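PDB 3KRE: phosphoribosylaminoimidazole-succinocarboxamide synthase from Ehrlichia chaffeensis str. Arkansas, which catalyses the ATP-dependent joining of L-aspartate to a carboxylated aminoimidazole ribonucleotide, giving SAICAR in de novo purine biosynthesis. Local coordinates for residues A[26-38]-A[45-58]. Numbering follows the deposited sequence.
Sequences EKIYEGKAKIIFA and VIQHFKDEITAFNN. With EDO (1,2-ethanediol), chain K.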
# COMPACT_ATOMS: atom_id res chain seq x y z
N GLU A 26 16.63 12.88 12.57
CA GLU A 26 15.89 12.27 13.74
C GLU A 26 14.78 11.29 13.34
O GLU A 26 13.71 11.70 12.84
CB GLU A 26 15.28 13.35 14.62
CG GLU A 26 14.62 12.79 15.92
CD GLU A 26 13.40 13.58 16.37
OE1 GLU A 26 12.32 12.96 16.59
OE2 GLU A 26 13.51 14.83 16.50
N LYS A 27 15.00 10.00 13.63
CA LYS A 27 14.04 8.96 13.29
C LYS A 27 12.92 8.90 14.31
O LYS A 27 13.19 8.87 15.50
CB LYS A 27 14.71 7.57 13.25
CG LYS A 27 15.73 7.38 12.20
CD LYS A 27 16.25 5.93 12.21
CE LYS A 27 17.47 5.77 11.32
NZ LYS A 27 17.92 4.38 11.24
N ILE A 28 11.69 8.84 13.82
CA ILE A 28 10.49 8.64 14.64
C ILE A 28 10.00 7.19 14.59
O ILE A 28 9.41 6.70 15.53
CB ILE A 28 9.33 9.53 14.12
CG1 ILE A 28 9.59 11.00 14.45
CG2 ILE A 28 7.98 9.10 14.68
CD1 ILE A 28 8.74 11.93 13.62
N TYR A 29 10.19 6.54 13.44
CA TYR A 29 9.70 5.18 13.23
C TYR A 29 10.53 4.58 12.11
O TYR A 29 10.94 5.27 11.19
CB TYR A 29 8.20 5.16 12.86
CG TYR A 29 7.67 3.81 12.36
CD1 TYR A 29 7.12 2.88 13.25
CD2 TYR A 29 7.72 3.48 11.01
CE1 TYR A 29 6.65 1.62 12.81
CE2 TYR A 29 7.24 2.23 10.55
CZ TYR A 29 6.71 1.31 11.46
OH TYR A 29 6.24 0.09 11.00
N GLU A 30 10.78 3.29 12.21
CA GLU A 30 11.37 2.55 11.13
C GLU A 30 10.65 1.23 11.02
O GLU A 30 10.57 0.49 11.99
CB GLU A 30 12.85 2.34 11.36
CG GLU A 30 13.50 1.48 10.27
CD GLU A 30 15.00 1.73 10.16
OE1 GLU A 30 15.55 2.47 11.02
OE2 GLU A 30 15.62 1.20 9.22
N GLY A 31 10.09 0.98 9.85
CA GLY A 31 9.38 -0.26 9.57
C GLY A 31 10.26 -1.11 8.69
O GLY A 31 11.47 -0.90 8.61
N LYS A 32 9.65 -2.04 7.97
CA LYS A 32 10.48 -2.98 7.22
C LYS A 32 11.15 -2.34 5.98
O LYS A 32 12.31 -2.70 5.66
CB LYS A 32 9.71 -4.26 6.91
CG LYS A 32 9.64 -5.19 8.14
CD LYS A 32 8.82 -6.43 7.89
CE LYS A 32 7.42 -6.35 8.47
NZ LYS A 32 6.73 -7.67 8.30
N ALA A 33 10.47 -1.35 5.37
CA ALA A 33 10.92 -0.75 4.11
C ALA A 33 11.05 0.79 4.12
O ALA A 33 11.54 1.38 3.16
CB ALA A 33 9.97 -1.18 3.01
N LYS A 34 10.60 1.46 5.17
CA LYS A 34 10.60 2.90 5.20
C LYS A 34 11.06 3.39 6.59
O LYS A 34 11.02 2.63 7.57
CB LYS A 34 9.19 3.43 4.89
CG LYS A 34 8.67 3.11 3.48
CD LYS A 34 7.30 3.76 3.19
CE LYS A 34 6.21 3.28 4.12
NZ LYS A 34 5.92 1.81 3.97
N ILE A 35 11.56 4.61 6.63
CA ILE A 35 11.90 5.33 7.86
C ILE A 35 11.08 6.60 7.85
O ILE A 35 10.97 7.25 6.80
CB ILE A 35 13.36 5.74 7.89
CG1 ILE A 35 14.30 4.53 7.79
CG2 ILE A 35 13.69 6.54 9.18
CD1 ILE A 35 15.76 4.98 7.50
N ILE A 36 10.48 6.94 8.98
CA ILE A 36 9.83 8.24 9.13
C ILE A 36 10.78 9.15 9.91
O ILE A 36 11.18 8.80 11.03
CB ILE A 36 8.50 8.11 9.85
CG1 ILE A 36 7.58 7.10 9.14
CG2 ILE A 36 7.86 9.48 10.05
CD1 ILE A 36 7.42 7.32 7.63
N PHE A 37 11.15 10.30 9.34
CA PHE A 37 12.00 11.27 10.02
C PHE A 37 11.22 12.48 10.46
O PHE A 37 10.32 12.96 9.77
CB PHE A 37 13.14 11.78 9.11
CG PHE A 37 14.20 10.75 8.80
CD1 PHE A 37 15.18 10.42 9.73
CD2 PHE A 37 14.24 10.12 7.56
CE1 PHE A 37 16.15 9.49 9.44
CE2 PHE A 37 15.23 9.15 7.27
CZ PHE A 37 16.18 8.85 8.21
N ALA A 38 11.60 13.02 11.62
CA ALA A 38 11.04 14.30 12.03
C ALA A 38 11.52 15.42 11.12
O ALA A 38 12.55 15.31 10.45
CB ALA A 38 11.41 14.62 13.50
N VAL A 45 6.21 15.17 8.63
CA VAL A 45 7.31 14.22 8.72
C VAL A 45 7.77 13.81 7.33
O VAL A 45 7.08 14.06 6.32
CB VAL A 45 6.93 13.00 9.58
CG1 VAL A 45 6.79 13.46 11.03
CG2 VAL A 45 5.67 12.25 9.06
N ILE A 46 8.97 13.22 7.26
CA ILE A 46 9.53 12.77 5.98
C ILE A 46 9.39 11.27 5.92
O ILE A 46 9.83 10.56 6.84
CB ILE A 46 11.01 13.18 5.80
CG1 ILE A 46 11.13 14.69 5.67
CG2 ILE A 46 11.68 12.43 4.58
CD1 ILE A 46 12.52 15.17 5.82
N GLN A 47 8.76 10.78 4.86
CA GLN A 47 8.69 9.36 4.60
C GLN A 47 9.83 9.03 3.66
O GLN A 47 9.87 9.54 2.54
CB GLN A 47 7.33 9.01 4.00
CG GLN A 47 7.06 7.54 3.79
CD GLN A 47 5.73 7.28 3.10
OE1 GLN A 47 5.49 7.73 1.98
NE2 GLN A 47 4.87 6.56 3.75
N HIS A 48 10.77 8.21 4.16
CA HIS A 48 12.01 7.89 3.46
C HIS A 48 11.96 6.41 3.08
O HIS A 48 11.77 5.52 3.95
CB HIS A 48 13.22 8.21 4.33
CG HIS A 48 14.53 7.75 3.76
ND1 HIS A 48 15.46 8.64 3.25
CD2 HIS A 48 15.07 6.52 3.63
CE1 HIS A 48 16.51 7.96 2.81
NE2 HIS A 48 16.30 6.67 3.02
N PHE A 49 12.07 6.15 1.77
CA PHE A 49 12.01 4.78 1.24
C PHE A 49 13.38 4.14 1.21
O PHE A 49 14.27 4.65 0.54
CB PHE A 49 11.36 4.79 -0.15
CG PHE A 49 9.89 5.13 -0.13
CD1 PHE A 49 8.91 4.13 -0.34
CD2 PHE A 49 9.48 6.42 0.12
CE1 PHE A 49 7.55 4.48 -0.31
CE2 PHE A 49 8.12 6.74 0.15
CZ PHE A 49 7.18 5.77 -0.07
N LYS A 50 13.54 3.03 1.95
CA LYS A 50 14.74 2.23 1.91
C LYS A 50 14.75 1.23 0.76
O LYS A 50 13.76 1.02 0.05
CB LYS A 50 14.91 1.45 3.22
CG LYS A 50 14.98 2.32 4.46
CD LYS A 50 15.25 1.48 5.70
CE LYS A 50 14.05 0.73 6.21
NZ LYS A 50 14.44 -0.28 7.27
N ASP A 51 15.89 0.56 0.56
CA ASP A 51 15.98 -0.46 -0.50
C ASP A 51 15.83 -1.87 0.07
O ASP A 51 15.96 -2.85 -0.66
CB ASP A 51 17.28 -0.35 -1.28
CG ASP A 51 17.34 0.87 -2.20
OD1 ASP A 51 16.30 1.52 -2.50
OD2 ASP A 51 18.45 1.21 -2.64
N GLU A 52 15.53 -1.96 1.35
CA GLU A 52 15.27 -3.20 2.02
C GLU A 52 13.95 -3.79 1.51
O GLU A 52 12.99 -3.05 1.25
CB GLU A 52 15.25 -2.96 3.55
CG GLU A 52 16.59 -2.46 4.11
CD GLU A 52 16.56 -2.08 5.60
OE1 GLU A 52 15.60 -2.46 6.29
OE2 GLU A 52 17.50 -1.42 6.08
N ILE A 53 13.93 -5.10 1.34
CA ILE A 53 12.70 -5.86 1.08
C ILE A 53 12.71 -7.04 2.04
O ILE A 53 13.77 -7.59 2.34
CB ILE A 53 12.64 -6.31 -0.42
CG1 ILE A 53 11.23 -6.74 -0.88
CG2 ILE A 53 13.66 -7.46 -0.71
CD1 ILE A 53 11.11 -6.78 -2.46
N THR A 54 11.55 -7.43 2.55
CA THR A 54 11.45 -8.60 3.40
C THR A 54 10.20 -9.40 3.01
O THR A 54 9.23 -8.83 2.50
CB THR A 54 11.35 -8.18 4.86
OG1 THR A 54 10.13 -7.47 5.06
CG2 THR A 54 12.52 -7.21 5.23
N ALA A 55 10.21 -10.69 3.26
CA ALA A 55 9.04 -11.53 3.04
C ALA A 55 8.90 -12.62 4.12
O ALA A 55 9.87 -12.92 4.84
CB ALA A 55 9.13 -12.17 1.65
N PHE A 56 7.69 -13.18 4.21
CA PHE A 56 7.40 -14.37 5.01
C PHE A 56 7.75 -14.11 6.46
O PHE A 56 8.58 -14.80 7.06
CB PHE A 56 8.13 -15.59 4.45
CG PHE A 56 7.83 -15.83 2.99
CD1 PHE A 56 6.53 -16.15 2.59
CD2 PHE A 56 8.82 -15.73 2.03
CE1 PHE A 56 6.24 -16.37 1.24
CE2 PHE A 56 8.53 -15.94 0.69
CZ PHE A 56 7.25 -16.27 0.30
N ASN A 57 7.12 -13.06 6.99
CA ASN A 57 7.36 -12.62 8.37
C ASN A 57 8.84 -12.46 8.68
O ASN A 57 9.30 -12.88 9.75
CB ASN A 57 6.72 -13.61 9.35
CG ASN A 57 5.23 -13.69 9.16
OD1 ASN A 57 4.53 -12.68 9.24
ND2 ASN A 57 4.72 -14.89 8.89
N ASN A 58 9.59 -11.86 7.75
CA ASN A 58 11.03 -11.64 7.90
C ASN A 58 11.89 -12.90 7.94
O ASN A 58 13.00 -12.89 8.46
CB ASN A 58 11.32 -10.73 9.12
CG ASN A 58 11.91 -9.39 8.72
OD1 ASN A 58 11.25 -8.35 8.81
ND2 ASN A 58 13.16 -9.41 8.25
C1 EDO K . 18.44 3.82 1.55
O1 EDO K . 17.82 4.23 2.77
C2 EDO K . 19.13 2.45 1.68
O2 EDO K . 18.25 1.31 1.84
O HOH W 1 17.50 -0.47 8.56
O HOH W 2 8.03 -9.68 6.01
O HOH W 3 13.96 -4.67 6.43
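Lys50 reaches across from just past the end of strand 45-49 to Glu30 and the turn at 31-33, where its NZ forms a salt bridge with Glu30 OE2 at 2.7 Å, using the lone pair that faces away from the other carboxylate oxygen. The same ammonium makes a salt bridge to Glu52 OE1 at 2.7 Å, but from above that carboxylate plane, and a weak bond to Gly31 O. CD lies against Ile35 CG1, and the bend at chi3 (-77°) beyond it carries CE and NZ to Glu30, the two side chains crossing at about a right angle. The carboxylates come close, Glu30 OE2 to Glu52 OE2 4.5 Å, a repulsion that the shared ammonium probably offsets; a water donating to both oxygens bridges them, and a salt bridge from Lys27 NZ to Glu30 OE1 completes the four-residue network.

Strands 34-38 and 45-49 run antiparallel beside this network, with Ile35-His48 and Phe37-Ile46 as hydrogen-bonded pairs; beyond them Lys50 N bonds Ala33 O at 2.9 Å. On the face carrying these four side chains, Phe37 turns its edge toward the His48 ring in an offset edge-to-face pair, planes at 89°, while His48 ND1 is held by Glu99. On the other face Lys34 lies alongside Phe49, its CD 3.9 Å from the ring centroid in a CH-pi contact. The lysine side chain then bends at chi3 and chi4, its CE passing 3.6 Å from Gln47 NE2, which hydrogen-bonds Asp216 O, and its ammonium forms salt bridges with Asp216 and Glu217. Farther along that face, Ile36 CG2 packs 3.7 Å from Val45 CB.

Strand 99-107 pairs with the far edge of 45-49, making this beta hairpin part of the large antiparallel sheet of the SAICAR synthetase fold.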